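Local structure of elongation factor 1-beta (Pyrococcus horikoshii OT-3, 7CSL) at residues V19-L24 with V41-I46. The protein probably promotes the exchange of GDP for GTP on elongation factor 1-alpha, regenerating the GTP-bound form that binds aminoacyl-tRNA. Sequence-based numbering, arbitrary orientation.
Sequences VNLDEL and VEREPI
Asp-22 and Arg-43 join helix 21-29 to strand 37-47 through a surface salt bridge in which one carboxylate oxygen takes both terminal nitrogens of the guanidinium. The two contacts are unequal. Asp-22 OD1 lies only 2.5 Å from Arg-43 NH2, a short separation for such a pair. The N-H...O angle there is 148°. The bond to Asp-22 OD1 from Arg-43 NH1, at 3.2 Å, is weak. Since NH2 comes in on the anti side of OD1 and the two group planes are 36° apart, the pair is not the coplanar, two-oxygen type. Arg-43 can span the gap, 8.9 Å between its CA and that of Leu-21, because its chain is extended from CG to NE. A second carboxylate, that of Glu-25 one turn further along the helix, also pairs with NH2.

Within the ferredoxin-like alpha-beta sandwich of this exchange domain, strand 37-47 is the outermost of the four antiparallel strands on its side within this chain, and the bridge ties that strand to the first turn of helix 21-29. Near the strand's end, Ile-46 meets another protein chain through backbone hydrogen bonds.

Apolar contact is limited to Leu-21, whose CB sits over one guanidinium face, offset toward the rim and 3.7 Å from Arg-43 NH1. Its side chain also touches Val-51 and Leu-53 on strand 50-59.

Capping defines the start of the helix. Asn-20, the N-cap residue, accepts the Glu-23 amide on OD1 (N to OD1 3.1 Å, N-H...O angle 157°), the donor lying above the carbonyl plane, and the backbone bond from Leu-24 N to Asn-20 O, also 3.1 Å, closes the first turn.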
ATOM      1  N   VAL C  19      -6.960  -3.974 -28.953  1.00 51.80           N
ATOM      2  CA  VAL C  19      -6.630  -5.334 -28.497  1.00 49.90           C
ATOM      3  C   VAL C  19      -7.919  -6.108 -28.169  1.00 45.53           C
ATOM      4  O   VAL C  19      -8.825  -5.605 -27.517  1.00 47.26           O
ATOM      5  CB  VAL C  19      -5.692  -5.334 -27.250  1.00 49.88           C
ATOM      6  CG1 VAL C  19      -5.537  -6.744 -26.678  1.00 51.13           C
ATOM      7  CG2 VAL C  19      -4.329  -4.759 -27.599  1.00 47.82           C
ATOM      8  N   ASN C  20      -7.993  -7.330 -28.666  1.00 47.86           N
ATOM      9  CA  ASN C  20      -9.044  -8.252 -28.321  1.00 49.16           C
ATOM     10  C   ASN C  20      -8.795  -8.704 -26.874  1.00 48.28           C
ATOM     11  O   ASN C  20      -7.872  -9.467 -26.604  1.00 44.86           O
ATOM     12  CB  ASN C  20      -9.022  -9.430 -29.285  1.00 52.81           C
ATOM     13  CG  ASN C  20     -10.214 -10.348 -29.123  1.00 54.91           C
ATOM     14  OD1 ASN C  20     -10.672 -10.629 -28.014  1.00 50.01           O
ATOM     15  ND2 ASN C  20     -10.707 -10.847 -30.249  1.00 57.91           N
ATOM     16  N   LEU C  21      -9.636  -8.226 -25.969  1.00 45.40           N
ATOM     17  CA  LEU C  21      -9.463  -8.460 -24.532  1.00 46.83           C
ATOM     18  C   LEU C  21      -9.905  -9.874 -24.131  1.00 51.56           C
ATOM     19  O   LEU C  21      -9.366 -10.428 -23.163  1.00 47.30           O
ATOM     20  CB  LEU C  21     -10.208  -7.380 -23.732  1.00 49.37           C
ATOM     21  CG  LEU C  21      -9.794  -5.923 -24.014  1.00 49.99           C
ATOM     22  CD1 LEU C  21     -10.832  -4.916 -23.489  1.00 49.30           C
ATOM     23  CD2 LEU C  21      -8.407  -5.619 -23.454  1.00 52.09           C
ATOM     24  N   ASP C  22     -10.851 -10.479 -24.873  1.00 49.95           N
ATOM     25  CA  ASP C  22     -11.236 -11.894 -24.625  1.00 50.27           C
ATOM     26  C   ASP C  22     -10.059 -12.847 -24.938  1.00 50.08           C
ATOM     27  O   ASP C  22      -9.779 -13.819 -24.210  1.00 53.63           O
ATOM     28  CB  ASP C  22     -12.496 -12.286 -25.432  1.00 56.10           C
ATOM     29  CG  ASP C  22     -13.740 -11.453 -25.058  1.00 60.53           C
ATOM     30  OD1 ASP C  22     -13.915 -11.074 -23.874  1.00 61.43           O
ATOM     31  OD2 ASP C  22     -14.546 -11.162 -25.955  1.00 58.83           O
ATOM     32  N   GLU C  23      -9.353 -12.538 -26.013  1.00 45.48           N
ATOM     33  CA  GLU C  23      -8.210 -13.312 -26.457  1.00 45.62           C
ATOM     34  C   GLU C  23      -7.049 -13.149 -25.490  1.00 43.16           C
ATOM     35  O   GLU C  23      -6.370 -14.128 -25.169  1.00 42.55           O
ATOM     36  CB  GLU C  23      -7.809 -12.834 -27.848  1.00 48.16           C
ATOM     37  CG  GLU C  23      -6.657 -13.566 -28.504  1.00 59.51           C
ATOM     38  CD  GLU C  23      -6.354 -13.001 -29.889  1.00 64.17           C
ATOM     39  OE1 GLU C  23      -5.162 -12.762 -30.172  1.00 71.51           O
ATOM     40  OE2 GLU C  23      -7.309 -12.769 -30.675  1.00 60.38           O
ATOM     41  N   LEU C  24      -6.840 -11.904 -25.049  1.00 45.69           N
ATOM     42  CA  LEU C  24      -5.766 -11.540 -24.137  1.00 43.81           C
ATOM     43  C   LEU C  24      -6.003 -12.157 -22.745  1.00 44.04           C
ATOM     44  O   LEU C  24      -5.102 -12.790 -22.160  1.00 38.74           O
ATOM     45  CB  LEU C  24      -5.606  -9.998 -24.060  1.00 41.44           C
ATOM     46  CG  LEU C  24      -4.608  -9.513 -23.015  1.00 39.14           C
ATOM     47  CD1 LEU C  24      -3.204  -9.973 -23.405  1.00 41.14           C
ATOM     48  CD2 LEU C  24      -4.626  -8.008 -22.857  1.00 43.85           C
ATOM     49  N   VAL C  41     -11.467 -12.146 -12.973  1.00 33.50           N
ATOM     50  CA  VAL C  41     -10.892 -11.109 -13.810  1.00 37.00           C
ATOM     51  C   VAL C  41     -11.976 -10.062 -13.997  1.00 40.77           C
ATOM     52  O   VAL C  41     -13.084 -10.415 -14.366  1.00 42.83           O
ATOM     53  CB  VAL C  41     -10.450 -11.667 -15.176  1.00 34.82           C
ATOM     54  CG1 VAL C  41      -9.613 -10.632 -15.908  1.00 35.45           C
ATOM     55  CG2 VAL C  41      -9.629 -12.931 -14.986  1.00 35.73           C
ATOM     56  N   GLU C  42     -11.651  -8.802 -13.729  1.00 39.19           N
ATOM     57  CA  GLU C  42     -12.550  -7.715 -13.993  1.00 42.87           C
ATOM     58  C   GLU C  42     -11.955  -6.822 -15.064  1.00 42.98           C
ATOM     59  O   GLU C  42     -10.740  -6.730 -15.198  1.00 35.88           O
ATOM     60  CB  GLU C  42     -12.801  -6.916 -12.736  1.00 45.65           C
ATOM     61  CG  GLU C  42     -13.296  -7.795 -11.617  1.00 55.09           C
ATOM     62  CD  GLU C  42     -14.062  -7.029 -10.592  1.00 59.48           C
ATOM     63  OE1 GLU C  42     -13.515  -6.036 -10.072  1.00 62.55           O
ATOM     64  OE2 GLU C  42     -15.192  -7.453 -10.301  1.00 63.81           O
ATOM     65  N   ARG C  43     -12.833  -6.150 -15.801  1.00 39.20           N
ATOM     66  CA  ARG C  43     -12.422  -5.151 -16.781  1.00 45.48           C
ATOM     67  C   ARG C  43     -12.711  -3.782 -16.229  1.00 43.96           C
ATOM     68  O   ARG C  43     -13.786  -3.546 -15.651  1.00 47.48           O
ATOM     69  CB  ARG C  43     -13.128  -5.387 -18.108  1.00 47.85           C
ATOM     70  CG  ARG C  43     -12.917  -6.795 -18.579  1.00 50.95           C
ATOM     71  CD  ARG C  43     -13.171  -6.963 -20.052  1.00 57.12           C
ATOM     72  NE  ARG C  43     -12.782  -8.301 -20.463  1.00 58.14           N
ATOM     73  CZ  ARG C  43     -13.032  -8.841 -21.659  1.00 60.23           C
ATOM     74  NH1 ARG C  43     -13.674  -8.163 -22.604  1.00 54.35           N
ATOM     75  NH2 ARG C  43     -12.621 -10.087 -21.911  1.00 57.22           N
ATOM     76  N   GLU C  44     -11.732  -2.899 -16.365  1.00 42.39           N
ATOM     77  CA  GLU C  44     -11.851  -1.540 -15.878  1.00 45.16           C
ATOM     78  C   GLU C  44     -11.425  -0.560 -16.975  1.00 42.54           C
ATOM     79  O   GLU C  44     -10.201  -0.480 -17.327  1.00 36.41           O
ATOM     80  CB  GLU C  44     -11.026  -1.317 -14.594  1.00 48.59           C
ATOM     81  CG  GLU C  44     -11.525  -0.132 -13.769  1.00 52.58           C
ATOM     82  CD  GLU C  44     -10.480   0.472 -12.847  1.00 55.76           C
ATOM     83  OE1 GLU C  44      -9.392  -0.101 -12.683  1.00 57.44           O
ATOM     84  OE2 GLU C  44     -10.754   1.541 -12.265  1.00 65.35           O
ATOM     85  N   PRO C  45     -12.403   0.221 -17.492  1.00 42.43           N
ATOM     86  CA  PRO C  45     -12.084   1.179 -18.534  1.00 42.52           C
ATOM     87  C   PRO C  45     -11.284   2.278 -17.939  1.00 33.48           C
ATOM     88  O   PRO C  45     -11.572   2.718 -16.849  1.00 34.20           O
ATOM     89  CB  PRO C  45     -13.472   1.711 -18.982  1.00 43.51           C
ATOM     90  CG  PRO C  45     -14.335   1.560 -17.756  1.00 49.35           C
ATOM     91  CD  PRO C  45     -13.826   0.321 -17.070  1.00 49.38           C
ATOM     92  N   ILE C  46     -10.273   2.729 -18.654  1.00 34.51           N
ATOM     93  CA  ILE C  46      -9.392   3.803 -18.172  1.00 38.63           C
ATOM     94  C   ILE C  46      -9.647   5.107 -18.922  1.00 35.94           C
ATOM     95  O   ILE C  46     -10.273   6.033 -18.390  1.00 37.46           O
ATOM     96  CB  ILE C  46      -7.897   3.378 -18.306  1.00 38.13           C
ATOM     97  CG1 ILE C  46      -7.703   1.943 -17.787  1.00 36.87           C
ATOM     98  CG2 ILE C  46      -7.005   4.416 -17.664  1.00 41.68           C
ATOM     99  CD1 ILE C  46      -7.992   1.738 -16.315  1.00 40.15           C
TER